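Local coordinates for protein probable translation initiation factor eIF-2B subunit beta (Schizosaccharomyces pombe, PDB 5B04) that serves as the beta subunit of eIF2B, the complex that catalyses exchange of GDP for GTP on the gamma subunit of initiation factor eIF2, at residues I88-R93 / T391-D396; Y320-V325 / R386-T391; S234-E239 / T263-A268; L212-S217 / S297-V302. One frame throughout, in Å; residues are numbered along the deposited sequence.

Contact 1. Residues I88-R93 / T391-D396; sequences ILRLIR and TYDASD
Arg-90 and Arg-93, one turn apart on helix 79-102, reach out to Asp-393 and Asp-396 in a salt-bridge network that ties the C-terminal tail to the helical N-terminal part of the chain. The tail enters at Thr-391, whose backbone N lies over one face of the Arg-90 guanidinium and whose O lies beside Arg-90 CD. Next, Tyr-392 O meets the edge of that guanidinium in a weak hydrogen bond, NH1 to O 2.9 Å with an N-H...O angle of only 125°; NH1 also serves Asn-389 O, so one arginine end gathers the carbonyls of Asn-389 and Tyr-392. An extended chain, with CG anti to N, carries it that far. The Tyr-392 hydroxyl turns elsewhere, to Leu-322 O.

The Asp-393 side chain slants across that of Arg-90, its carboxylate 13° from parallel to the guanidinium. The OD1 to NH1 distance of 3.6 Å is a long bridge of charges alone, with no N-H directed at the oxygen; Asp-393 also pairs with Arg-93, though the detailed geometry there is doubtful. Ser-395 OG donates to Asp-396 OD1 (3.0 Å) from above the carboxylate plane, steadying an acid that Leu-89 CD1 touches at CG, 3.8 Å away. Finally, nearly coplanar with this carboxylate, Arg-93 sends NH2 to the syn lone pair of Asp-396 OD2 at 2.7 Å, with an N-H...O angle of 165°.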
loop_
_atom_site.group_PDB
_atom_site.type_symbol
_atom_site.label_atom_id
_atom_site.label_comp_id
_atom_site.label_asym_id
_atom_site.label_seq_id
_atom_site.Cartn_x
_atom_site.Cartn_y
_atom_site.Cartn_z
ATOM N N ILE C 88 -6.673 -16.916 38.043
ATOM C CA ILE C 88 -6.796 -17.248 39.456
ATOM C C ILE C 88 -6.435 -18.710 39.713
ATOM O O ILE C 88 -5.845 -19.040 40.741
ATOM C CB ILE C 88 -8.222 -16.961 39.968
ATOM C CG1 ILE C 88 -8.577 -15.495 39.721
ATOM C CG2 ILE C 88 -8.346 -17.292 41.446
ATOM C CD1 ILE C 88 -9.990 -15.136 40.098
ATOM N N LEU C 89 -6.778 -19.581 38.770
ATOM C CA LEU C 89 -6.443 -20.997 38.888
ATOM C C LEU C 89 -4.932 -21.217 38.873
ATOM O O LEU C 89 -4.411 -22.029 39.636
ATOM C CB LEU C 89 -7.103 -21.805 37.769
ATOM C CG LEU C 89 -8.605 -22.055 37.906
ATOM C CD1 LEU C 89 -9.124 -22.871 36.735
ATOM C CD2 LEU C 89 -8.916 -22.748 39.225
ATOM N N ARG C 90 -4.231 -20.494 38.004
ATOM C CA ARG C 90 -2.776 -20.590 37.944
ATOM C C ARG C 90 -2.156 -19.878 39.141
ATOM O O ARG C 90 -1.082 -20.253 39.616
ATOM C CB ARG C 90 -2.242 -20.003 36.634
ATOM C CG ARG C 90 -0.724 -20.031 36.524
ATOM C CD ARG C 90 -0.247 -19.796 35.102
ATOM N NE ARG C 90 1.208 -19.700 35.037
ATOM C CZ ARG C 90 1.940 -20.089 33.997
ATOM N NH1 ARG C 90 1.353 -20.612 32.929
ATOM N NH2 ARG C 90 3.259 -19.962 34.029
ATOM N N LEU C 91 -2.847 -18.850 39.625
ATOM C CA LEU C 91 -2.441 -18.142 40.832
ATOM C C LEU C 91 -2.387 -19.120 41.998
ATOM O O LEU C 91 -1.424 -19.140 42.758
ATOM C CB LEU C 91 -3.414 -16.997 41.130
ATOM C CG LEU C 91 -3.017 -15.829 42.040
ATOM C CD1 LEU C 91 -4.045 -14.725 41.892
ATOM C CD2 LEU C 91 -2.893 -16.236 43.502
ATOM N N ILE C 92 -3.416 -19.919 42.157
ATOM C CA ILE C 92 -3.375 -20.898 43.204
ATOM C C ILE C 92 -2.326 -21.976 43.014
ATOM O O ILE C 92 -1.545 -22.219 43.911
ATOM C CB ILE C 92 -4.734 -21.573 43.288
ATOM C CG1 ILE C 92 -5.803 -20.531 43.552
ATOM C CG2 ILE C 92 -4.749 -22.607 44.382
ATOM C CD1 ILE C 92 -7.187 -21.025 43.247
ATOM N N ARG C 93 -2.264 -22.580 41.839
ATOM C CA ARG C 93 -1.416 -23.740 41.685
ATOM C C ARG C 93 0.011 -23.352 41.876
ATOM O O ARG C 93 0.745 -23.990 42.602
ATOM C CB ARG C 93 -1.567 -24.332 40.300
ATOM C CG ARG C 93 -2.995 -24.534 39.858
ATOM C CD ARG C 93 -3.133 -25.855 39.133
ATOM N NE ARG C 93 -4.235 -25.886 38.184
ATOM C CZ ARG C 93 -4.546 -24.894 37.363
ATOM N NH1 ARG C 93 -3.848 -23.776 37.381
ATOM N NH2 ARG C 93 -5.562 -25.014 36.524
ATOM N N THR C 391 0.746 -17.104 30.895
ATOM C CA THR C 391 -0.307 -16.539 31.735
ATOM C C THR C 391 -1.366 -17.564 32.138
ATOM O O THR C 391 -2.065 -17.379 33.135
ATOM C CB THR C 391 -1.005 -15.357 31.034
ATOM O OG1 THR C 391 -1.444 -15.761 29.732
ATOM C CG2 THR C 391 -0.050 -14.179 30.896
ATOM N N TYR C 392 -1.484 -18.642 31.367
ATOM C CA TYR C 392 -2.472 -19.679 31.656
ATOM C C TYR C 392 -1.835 -21.059 31.790
ATOM O O TYR C 392 -0.849 -21.366 31.122
ATOM C CB TYR C 392 -3.540 -19.735 30.560
ATOM C CG TYR C 392 -4.242 -18.426 30.284
ATOM C CD1 TYR C 392 -4.607 -17.574 31.318
ATOM C CD2 TYR C 392 -4.546 -18.046 28.983
ATOM C CE1 TYR C 392 -5.251 -16.376 31.062
ATOM C CE2 TYR C 392 -5.188 -16.854 28.718
ATOM C CZ TYR C 392 -5.539 -16.022 29.760
ATOM O OH TYR C 392 -6.178 -14.834 29.496
ATOM N N ASP C 393 -2.408 -21.888 32.657
ATOM C CA ASP C 393 -2.074 -23.306 32.678
ATOM C C ASP C 393 -2.858 -23.993 31.566
ATOM O O ASP C 393 -4.033 -23.692 31.352
ATOM C CB ASP C 393 -2.386 -23.932 34.038
ATOM C CG ASP C 393 -1.428 -23.478 35.123
ATOM O OD1 ASP C 393 -0.229 -23.295 34.821
ATOM O OD2 ASP C 393 -1.872 -23.307 36.278
ATOM N N ALA C 394 -2.204 -24.909 30.857
ATOM C CA ALA C 394 -2.777 -25.513 29.656
ATOM C C ALA C 394 -4.062 -26.293 29.928
ATOM O O ALA C 394 -4.905 -26.437 29.042
ATOM C CB ALA C 394 -1.750 -26.416 28.990
ATOM N N SER C 395 -4.211 -26.790 31.150
ATOM C CA SER C 395 -5.371 -27.602 31.512
ATOM C C SER C 395 -6.665 -26.793 31.524
ATOM O O SER C 395 -7.755 -27.347 31.374
ATOM C CB SER C 395 -5.158 -28.250 32.880
ATOM O OG SER C 395 -5.158 -27.274 33.908
ATOM N N ASP C 396 -6.539 -25.481 31.698
ATOM C CA ASP C 396 -7.701 -24.615 31.866
ATOM C C ASP C 396 -8.247 -24.089 30.541
ATOM O O ASP C 396 -9.091 -23.192 30.527
ATOM C CB ASP C 396 -7.349 -23.438 32.778
ATOM C CG ASP C 396 -6.666 -23.878 34.058
ATOM O OD1 ASP C 396 -6.959 -24.994 34.536
ATOM O OD2 ASP C 396 -5.834 -23.108 34.583
#

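Contact 2. Residues Y320-V325 / R386-T391; sequences YKLSPV and RIMNDT. With PO4 (phosphate ion), chain M.
Pro-324 offers the CA and CB side of its ring to Met-388, whose sulfur SD lies 3.5 Å from Pro-324 CA and 4.0 Å from CB, while Tyr-392 and Arg-86 also pack against this proline. The other flat group, the Tyr-320 ring, stands away from helix 384-391: Lys-321 CG rests over one of its faces, 3.7 Å above the plane and offset toward the rim, and Pro-34, Phe-35 and Ala-38 at the start of helix 34-51 are neighbours.

Leu-322 joins the loop after strand 313-316 of the Rossmann-like sheet to the C-terminal helix 384-391. With CG anti to the backbone N (chi1 -171°), it sends CD2 across the helix surface, 3.6 Å from Met-388 CG and 3.8 Å from Ile-387 CG2, meeting both side chains at about a right angle. An unbranched methionine suits this place: nearly extended at chi2, it carries SD alongside the loop backbone at Ser-323 and Pro-324, and the bend at chi3 only turns CE. Within the helical segment, Ile-387 O takes Thr-391 OG1 at 3.0 Å and Asp-390 N on opposite faces of its carbonyl plane.

Beyond the apolar patch, Lys-321 NZ reaches O1 of a bound phosphate, probably from the crystallisation liquor, and also bonds Thr-284 O. On the far side, Arg-386 pairs with Glu-461 of the delta subunit. Since no hydrogen bond joins the segments, their union rests on dispersion and exclusion of water, while the polar ends of Lys-321 and Arg-386 are spent on a phosphate and Thr-284 O, and on another subunit.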
loop_
_atom_site.group_PDB
_atom_site.type_symbol
_atom_site.label_atom_id
_atom_site.label_comp_id
_atom_site.label_asym_id
_atom_site.label_seq_id
_atom_site.Cartn_x
_atom_site.Cartn_y
_atom_site.Cartn_z
ATOM N N TYR C 320 -5.784 -9.268 28.910
ATOM C CA TYR C 320 -6.884 -9.980 29.550
ATOM C C TYR C 320 -7.944 -10.389 28.532
ATOM O O TYR C 320 -8.825 -11.195 28.831
ATOM C CB TYR C 320 -7.511 -9.129 30.657
ATOM C CG TYR C 320 -8.346 -7.967 30.165
ATOM C CD1 TYR C 320 -7.753 -6.773 29.781
ATOM C CD2 TYR C 320 -9.730 -8.060 30.103
ATOM C CE1 TYR C 320 -8.515 -5.706 29.336
ATOM C CE2 TYR C 320 -10.499 -7.002 29.660
ATOM C CZ TYR C 320 -9.888 -5.828 29.278
ATOM O OH TYR C 320 -10.652 -4.772 28.839
ATOM N N LYS C 321 -7.855 -9.831 27.329
ATOM C CA LYS C 321 -8.770 -10.185 26.249
ATOM C C LYS C 321 -8.224 -11.349 25.429
ATOM O O LYS C 321 -8.812 -11.740 24.420
ATOM C CB LYS C 321 -9.026 -8.983 25.338
ATOM C CG LYS C 321 -9.667 -7.789 26.027
ATOM C CD LYS C 321 -9.943 -6.677 25.027
ATOM C CE LYS C 321 -10.444 -5.418 25.711
ATOM N NZ LYS C 321 -10.650 -4.308 24.740
ATOM N N LEU C 322 -7.095 -11.898 25.864
ATOM C CA LEU C 322 -6.468 -13.015 25.168
ATOM C C LEU C 322 -6.974 -14.349 25.711
ATOM O O LEU C 322 -6.586 -14.776 26.798
ATOM C CB LEU C 322 -4.945 -12.929 25.290
ATOM C CG LEU C 322 -4.113 -13.902 24.453
ATOM C CD1 LEU C 322 -4.498 -13.820 22.985
ATOM C CD2 LEU C 322 -2.629 -13.620 24.632
ATOM N N SER C 323 -7.846 -14.998 24.947
ATOM C CA SER C 323 -8.448 -16.262 25.361
ATOM C C SER C 323 -7.857 -17.434 24.582
ATOM O O SER C 323 -7.584 -17.315 23.389
ATOM C CB SER C 323 -9.965 -16.212 25.175
ATOM O OG SER C 323 -10.580 -17.403 25.634
ATOM N N PRO C 324 -7.654 -18.574 25.260
ATOM C CA PRO C 324 -7.037 -19.749 24.633
ATOM C C PRO C 324 -7.987 -20.572 23.763
ATOM O O PRO C 324 -7.517 -21.446 23.034
ATOM C CB PRO C 324 -6.567 -20.571 25.836
ATOM C CG PRO C 324 -7.525 -20.220 26.911
ATOM C CD PRO C 324 -7.867 -18.770 26.705
ATOM N N VAL C 325 -9.288 -20.306 23.837
ATOM C CA VAL C 325 -10.263 -21.084 23.075
ATOM C C VAL C 325 -10.012 -20.977 21.573
ATOM O O VAL C 325 -9.722 -19.897 21.057
ATOM C CB VAL C 325 -11.711 -20.644 23.380
ATOM C CG1 VAL C 325 -12.129 -21.117 24.763
ATOM C CG2 VAL C 325 -11.853 -19.137 23.256
ATOM N N ARG C 386 3.266 -17.811 22.890
ATOM C CA ARG C 386 4.047 -17.916 24.119
ATOM C C ARG C 386 3.436 -17.096 25.254
ATOM O O ARG C 386 3.562 -17.459 26.425
ATOM C CB ARG C 386 5.493 -17.476 23.867
ATOM C CG ARG C 386 6.406 -17.586 25.082
ATOM C CD ARG C 386 7.862 -17.371 24.705
ATOM N NE ARG C 386 8.377 -18.451 23.865
ATOM C CZ ARG C 386 9.265 -19.352 24.271
ATOM N NH1 ARG C 386 9.746 -19.303 25.506
ATOM N NH2 ARG C 386 9.676 -20.301 23.442
ATOM N N ILE C 387 2.772 -15.997 24.908
ATOM C CA ILE C 387 2.149 -15.136 25.911
ATOM C C ILE C 387 1.070 -15.889 26.686
ATOM O O ILE C 387 0.966 -15.757 27.907
ATOM C CB ILE C 387 1.538 -13.871 25.271
ATOM C CG1 ILE C 387 2.638 -12.998 24.666
ATOM C CG2 ILE C 387 0.751 -13.071 26.300
ATOM C CD1 ILE C 387 2.145 -11.668 24.139
ATOM N N MET C 388 0.279 -16.690 25.978
ATOM C CA MET C 388 -0.748 -17.506 26.618
ATOM C C MET C 388 -0.129 -18.575 27.512
ATOM O O MET C 388 -0.630 -18.850 28.603
ATOM C CB MET C 388 -1.649 -18.165 25.573
ATOM C CG MET C 388 -2.666 -17.229 24.953
ATOM S SD MET C 388 -3.959 -18.109 24.061
ATOM C CE MET C 388 -2.988 -19.056 22.891
ATOM N N ASN C 389 0.964 -19.171 27.044
ATOM C CA ASN C 389 1.667 -20.198 27.805
ATOM C C ASN C 389 2.229 -19.665 29.120
ATOM O O ASN C 389 2.454 -20.425 30.061
ATOM C CB ASN C 389 2.798 -20.801 26.967
ATOM C CG ASN C 389 2.290 -21.702 25.856
ATOM O OD1 ASN C 389 1.088 -21.776 25.600
ATOM N ND2 ASN C 389 3.209 -22.391 25.187
ATOM N N ASP C 390 2.449 -18.355 29.178
ATOM C CA ASP C 390 3.040 -17.726 30.355
ATOM C C ASP C 390 1.992 -17.221 31.345
ATOM O O ASP C 390 2.310 -16.943 32.500
ATOM C CB ASP C 390 3.947 -16.567 29.936
ATOM C CG ASP C 390 5.230 -17.036 29.276
ATOM O OD1 ASP C 390 5.227 -18.131 28.674
ATOM O OD2 ASP C 390 6.242 -16.309 29.359
ATOM N N THR C 391 0.746 -17.104 30.895
ATOM C CA THR C 391 -0.307 -16.539 31.735
ATOM C C THR C 391 -1.366 -17.564 32.138
ATOM O O THR C 391 -2.065 -17.379 33.135
ATOM C CB THR C 391 -1.005 -15.357 31.034
ATOM O OG1 THR C 391 -1.444 -15.761 29.732
ATOM C CG2 THR C 391 -0.050 -14.179 30.896
HETATM P P PO4 M . -11.922 -1.240 24.606
HETATM O O1 PO4 M . -11.379 -2.141 25.690
HETATM O O2 PO4 M . -12.605 -2.078 23.550
HETATM O O3 PO4 M . -10.785 -0.470 23.979
HETATM O O4 PO4 M . -12.914 -0.268 25.202
#

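Contact 3. Residues S234-E239 / T263-A268; sequences SVIVAE and TVISDA
Ile-236, Val-237 and Ala-238 pair with Thr-263, Val-264 and Ile-265 in parallel register, as neighbouring strands of the Rossmann-like sheet; Val-235 continues the bonding back to Asp-261. Four backbone hydrogen bonds alternate in direction: Thr-263 N to Val-235 O (3.0 Å), Val-237 N to Thr-263 O (2.8 Å), Ile-265 N to Val-237 O (3.2 Å) and Glu-239 N to Ile-265 O (3.3 Å). All are fairly straight, and CA-H...O contacts from Ile-236 and Val-264 fill in between them. The strand directions diverge by 23°, a twist in keeping with a parallel sheet.

Apolar contacts gather on the face that bears Ile-236, Ala-238, Thr-263 and Ile-265. Ile-265 places CG1 between its backbone N and carbonyl carbon (chi1 65°), which brings CD1 to 3.6 Å from Ile-236 CG2 and leaves CG1 4.1 Å from Ala-238 CB. The small alanine gives the isoleucine room; beta-branched residues elsewhere along the strands suit an extended backbone.

Charge gathers at the C-terminal ends, where Glu-239 OE2 and Asp-267 OD2 stand 4.0 Å apart. Any repulsion is probably eased by Arg-302 of the delta subunit, which, like His-249, holds Glu-239 OE1.

Within the beta-alpha-beta unit, Val-237 and Val-264 face the connecting helix 245-257, whereas Ile-236 and Ile-265 meet helix 270-273. Strand 210-214 flanks strand 234-238, and beyond strand 261-265 a parallel strand of the delta subunit carries the sheet across the interface.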
loop_
_atom_site.group_PDB
_atom_site.type_symbol
_atom_site.label_atom_id
_atom_site.label_comp_id
_atom_site.label_asym_id
_atom_site.label_seq_id
_atom_site.Cartn_x
_atom_site.Cartn_y
_atom_site.Cartn_z
ATOM N N SER C 234 -4.022 13.332 12.105
ATOM C CA SER C 234 -5.405 13.185 11.670
ATOM C C SER C 234 -5.931 11.778 11.925
ATOM O O SER C 234 -5.198 10.798 11.796
ATOM C CB SER C 234 -5.536 13.527 10.184
ATOM O OG SER C 234 -5.120 14.857 9.927
ATOM N N VAL C 235 -7.206 11.688 12.287
ATOM C CA VAL C 235 -7.851 10.400 12.501
ATOM C C VAL C 235 -9.191 10.333 11.777
ATOM O O VAL C 235 -10.046 11.201 11.948
ATOM C CB VAL C 235 -8.073 10.112 14.004
ATOM C CG1 VAL C 235 -9.024 8.936 14.192
ATOM C CG2 VAL C 235 -6.748 9.842 14.698
ATOM N N ILE C 236 -9.361 9.303 10.956
ATOM C CA ILE C 236 -10.647 9.039 10.328
ATOM C C ILE C 236 -11.398 7.993 11.140
ATOM O O ILE C 236 -10.940 6.861 11.286
ATOM C CB ILE C 236 -10.491 8.554 8.875
ATOM C CG1 ILE C 236 -9.753 9.600 8.039
ATOM C CG2 ILE C 236 -11.849 8.255 8.267
ATOM C CD1 ILE C 236 -9.597 9.216 6.584
ATOM N N VAL C 237 -12.548 8.381 11.683
ATOM C CA VAL C 237 -13.346 7.468 12.488
ATOM C C VAL C 237 -14.529 6.925 11.698
ATOM O O VAL C 237 -15.473 7.653 11.390
ATOM C CB VAL C 237 -13.875 8.146 13.768
ATOM C CG1 VAL C 237 -14.770 7.188 14.543
ATOM C CG2 VAL C 237 -12.720 8.620 14.633
ATOM N N ALA C 238 -14.465 5.642 11.363
ATOM C CA ALA C 238 -15.596 4.972 10.745
ATOM C C ALA C 238 -16.597 4.590 11.826
ATOM O O ALA C 238 -16.261 3.859 12.759
ATOM C CB ALA C 238 -15.140 3.744 9.973
ATOM N N GLU C 239 -17.817 5.104 11.712
ATOM C CA GLU C 239 -18.882 4.751 12.644
ATOM C C GLU C 239 -19.104 3.245 12.615
ATOM O O GLU C 239 -18.972 2.615 11.570
ATOM C CB GLU C 239 -20.176 5.489 12.298
ATOM C CG GLU C 239 -20.657 5.239 10.881
ATOM C CD GLU C 239 -22.092 5.667 10.663
ATOM O OE1 GLU C 239 -22.524 6.657 11.289
ATOM O OE2 GLU C 239 -22.787 5.007 9.865
ATOM N N THR C 263 -12.170 13.128 11.159
ATOM C CA THR C 263 -13.185 13.019 10.122
ATOM C C THR C 263 -14.100 11.832 10.413
ATOM O O THR C 263 -13.629 10.733 10.712
ATOM C CB THR C 263 -12.560 12.859 8.721
ATOM O OG1 THR C 263 -11.653 13.940 8.471
ATOM C CG2 THR C 263 -13.643 12.853 7.650
ATOM N N VAL C 264 -15.407 12.061 10.338
ATOM C CA VAL C 264 -16.387 11.006 10.569
ATOM C C VAL C 264 -16.970 10.515 9.250
ATOM O O VAL C 264 -17.568 11.288 8.502
ATOM C CB VAL C 264 -17.529 11.486 11.483
ATOM C CG1 VAL C 264 -18.597 10.409 11.612
ATOM C CG2 VAL C 264 -16.987 11.876 12.847
ATOM N N ILE C 265 -16.793 9.228 8.966
ATOM C CA ILE C 265 -17.265 8.655 7.710
ATOM C C ILE C 265 -18.211 7.480 7.929
ATOM O O ILE C 265 -18.181 6.830 8.974
ATOM C CB ILE C 265 -16.090 8.169 6.832
ATOM C CG1 ILE C 265 -15.364 7.003 7.509
ATOM C CG2 ILE C 265 -15.130 9.310 6.539
ATOM C CD1 ILE C 265 -14.390 6.281 6.606
ATOM N N SER C 266 -19.050 7.216 6.934
ATOM C CA SER C 266 -19.875 6.017 6.932
ATOM C C SER C 266 -18.998 4.806 6.637
ATOM O O SER C 266 -17.870 4.953 6.167
ATOM C CB SER C 266 -21.002 6.134 5.903
ATOM O OG SER C 266 -20.493 6.456 4.621
ATOM N N ASP C 267 -19.511 3.612 6.913
ATOM C CA ASP C 267 -18.733 2.391 6.726
ATOM C C ASP C 267 -18.456 2.100 5.255
ATOM O O ASP C 267 -17.495 1.406 4.923
ATOM C CB ASP C 267 -19.448 1.199 7.360
ATOM C CG ASP C 267 -19.470 1.272 8.871
ATOM O OD1 ASP C 267 -18.461 0.882 9.496
ATOM O OD2 ASP C 267 -20.493 1.719 9.430
ATOM N N ALA C 268 -19.301 2.627 4.377
ATOM C CA ALA C 268 -19.139 2.411 2.944
ATOM C C ALA C 268 -17.936 3.174 2.403
ATOM O O ALA C 268 -17.349 2.791 1.392
ATOM C CB ALA C 268 -20.402 2.818 2.204
#

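Contact 4. Residues L212-S217 / S297-V302; sequences LTQGCS and SGAQLV. With PO4 (phosphate ion), chain M.
Leu-212 and Val-302 reach toward each other tip to tip, with CD2 of the leucine 4.0 Å from CG1 of the valine. This apolar meeting seats helix 299-308 against strand 210-214 of the Rossmann-like core. Two residues on, Gln-214 projects from the same side of the strand. CG anti to the backbone N (chi1 -165°) and an extended chain carry its amide past the valine to the start of the helix: CB passes 4.1 Å from Val-302 CG2, and CD comes 3.6 Å from Gly-298 C. The amide thus lies against the peptide that joins Gly-298 to Ala-299, with the Ala-299 methyl beside it.

Gly-298, the N-cap residue, suits this spot because its positive phi (102°) would press a side chain against the preceding carbonyl, and because the glutamine amide already occupies the space on that side. Its N, with that of Gln-300, is held by Asp-362 OD2. Gly-215, also at positive phi, turns the other segment away from the helix toward Ser-217, which caps helix 218-228 through OG to Val-220 N and also binds O3 of a phosphate ion, probably from the crystallisation liquor, which Lys-218 N, Thr-219 OG1 and Lys-321 NZ also bond.

The chemistry therefore divides: methyl groups fill the interior between strand and helix, a buried amide lies where backbone polar groups of the helix start are at hand, and the serine helps place an anion where the helix dipole would probably favour it.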
loop_
_atom_site.group_PDB
_atom_site.type_symbol
_atom_site.label_atom_id
_atom_site.label_comp_id
_atom_site.label_asym_id
_atom_site.label_seq_id
_atom_site.Cartn_x
_atom_site.Cartn_y
_atom_site.Cartn_z
ATOM N N LEU C 212 -6.709 5.516 10.387
ATOM C CA LEU C 212 -8.071 5.016 10.264
ATOM C C LEU C 212 -8.429 4.128 11.447
ATOM O O LEU C 212 -7.703 3.189 11.777
ATOM C CB LEU C 212 -8.258 4.240 8.960
ATOM C CG LEU C 212 -9.622 3.560 8.813
ATOM C CD1 LEU C 212 -10.737 4.596 8.773
ATOM C CD2 LEU C 212 -9.665 2.673 7.579
ATOM N N THR C 213 -9.551 4.436 12.086
ATOM C CA THR C 213 -10.067 3.605 13.162
ATOM C C THR C 213 -11.564 3.412 12.971
ATOM O O THR C 213 -12.196 4.133 12.196
ATOM C CB THR C 213 -9.790 4.220 14.546
ATOM O OG1 THR C 213 -10.072 3.253 15.565
ATOM C CG2 THR C 213 -10.648 5.456 14.766
ATOM N N GLN C 214 -12.130 2.436 13.669
ATOM C CA GLN C 214 -13.552 2.158 13.550
ATOM C C GLN C 214 -14.186 1.926 14.915
ATOM O O GLN C 214 -13.550 1.386 15.821
ATOM C CB GLN C 214 -13.790 0.944 12.652
ATOM C CG GLN C 214 -15.227 0.801 12.188
ATOM C CD GLN C 214 -15.550 -0.602 11.727
ATOM O OE1 GLN C 214 -16.269 -0.794 10.747
ATOM N NE2 GLN C 214 -15.025 -1.591 12.439
ATOM N N GLY C 215 -15.442 2.339 15.053
ATOM C CA GLY C 215 -16.175 2.161 16.291
ATOM C C GLY C 215 -15.562 2.930 17.444
ATOM O O GLY C 215 -14.794 3.869 17.243
ATOM N N CYS C 216 -15.906 2.525 18.661
ATOM C CA CYS C 216 -15.396 3.183 19.855
ATOM C C CYS C 216 -14.569 2.230 20.706
ATOM O O CYS C 216 -15.021 1.145 21.066
ATOM C CB CYS C 216 -16.548 3.756 20.678
ATOM S SG CYS C 216 -17.910 2.602 20.933
ATOM N N SER C 217 -13.349 2.649 21.019
ATOM C CA SER C 217 -12.462 1.871 21.871
ATOM C C SER C 217 -11.742 2.796 22.840
ATOM O O SER C 217 -10.941 3.636 22.426
ATOM C CB SER C 217 -11.458 1.082 21.031
ATOM O OG SER C 217 -10.500 0.436 21.852
ATOM N N SER C 297 -18.606 -5.519 14.638
ATOM C CA SER C 297 -18.966 -5.633 13.225
ATOM C C SER C 297 -18.478 -4.465 12.373
ATOM O O SER C 297 -18.488 -3.313 12.810
ATOM C CB SER C 297 -20.483 -5.771 13.078
ATOM O OG SER C 297 -21.139 -4.554 13.388
ATOM N N GLY C 298 -18.052 -4.782 11.155
ATOM C CA GLY C 298 -17.567 -3.781 10.225
ATOM C C GLY C 298 -16.054 -3.754 10.141
ATOM O O GLY C 298 -15.487 -3.168 9.220
ATOM N N ALA C 299 -15.398 -4.392 11.105
ATOM C CA ALA C 299 -13.941 -4.389 11.166
ATOM C C ALA C 299 -13.328 -5.176 10.016
ATOM O O ALA C 299 -12.195 -4.913 9.611
ATOM C CB ALA C 299 -13.470 -4.945 12.494
ATOM N N GLN C 300 -14.078 -6.140 9.493
ATOM C CA GLN C 300 -13.618 -6.911 8.347
ATOM C C GLN C 300 -13.464 -6.004 7.136
ATOM O O GLN C 300 -12.541 -6.172 6.341
ATOM C CB GLN C 300 -14.582 -8.055 8.033
ATOM C CG GLN C 300 -14.125 -8.949 6.888
ATOM C CD GLN C 300 -13.167 -10.034 7.333
ATOM O OE1 GLN C 300 -12.581 -9.960 8.412
ATOM N NE2 GLN C 300 -13.006 -11.056 6.500
ATOM N N LEU C 301 -14.374 -5.041 7.004
ATOM C CA LEU C 301 -14.295 -4.054 5.934
ATOM C C LEU C 301 -12.964 -3.320 5.993
ATOM O O LEU C 301 -12.276 -3.179 4.984
ATOM C CB LEU C 301 -15.448 -3.054 6.027
ATOM C CG LEU C 301 -16.871 -3.601 5.911
ATOM C CD1 LEU C 301 -17.880 -2.464 5.968
ATOM C CD2 LEU C 301 -17.037 -4.409 4.632
ATOM N N VAL C 302 -12.606 -2.866 7.190
ATOM C CA VAL C 302 -11.356 -2.148 7.400
ATOM C C VAL C 302 -10.144 -3.027 7.110
ATOM O O VAL C 302 -9.262 -2.645 6.345
ATOM C CB VAL C 302 -11.252 -1.614 8.841
ATOM C CG1 VAL C 302 -9.873 -1.033 9.091
ATOM C CG2 VAL C 302 -12.328 -0.575 9.101
HETATM P P PO4 M . -11.922 -1.240 24.606
HETATM O O1 PO4 M . -11.379 -2.141 25.690
HETATM O O2 PO4 M . -12.605 -2.078 23.550
HETATM O O3 PO4 M . -10.785 -0.470 23.979
HETATM O O4 PO4 M . -12.914 -0.268 25.202
#

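In the fold
From the N terminus, helix 79-102 opens contact 1, whose loop closes only in the C-terminal tail and so encloses the other three. Contact 4 opens next, at the end of strand 210-214, and closes on helix 299-308; contact 3, which pairs the two strands of a beta-alpha-beta unit, is nested inside it, and the two touch through neighbouring strands 210-214 and 234-238. Contact 2 follows in series and shares Thr-391 with contact 1. No loops cross. Contacts 3 and 4 organise the sheet domain near the delta subunit, contact 2 sets helix 384-391 on the loop after strand 313-316, and contact 1 ties the tail that follows to helix 79-102. One phosphate touches both contacts 2 and 4.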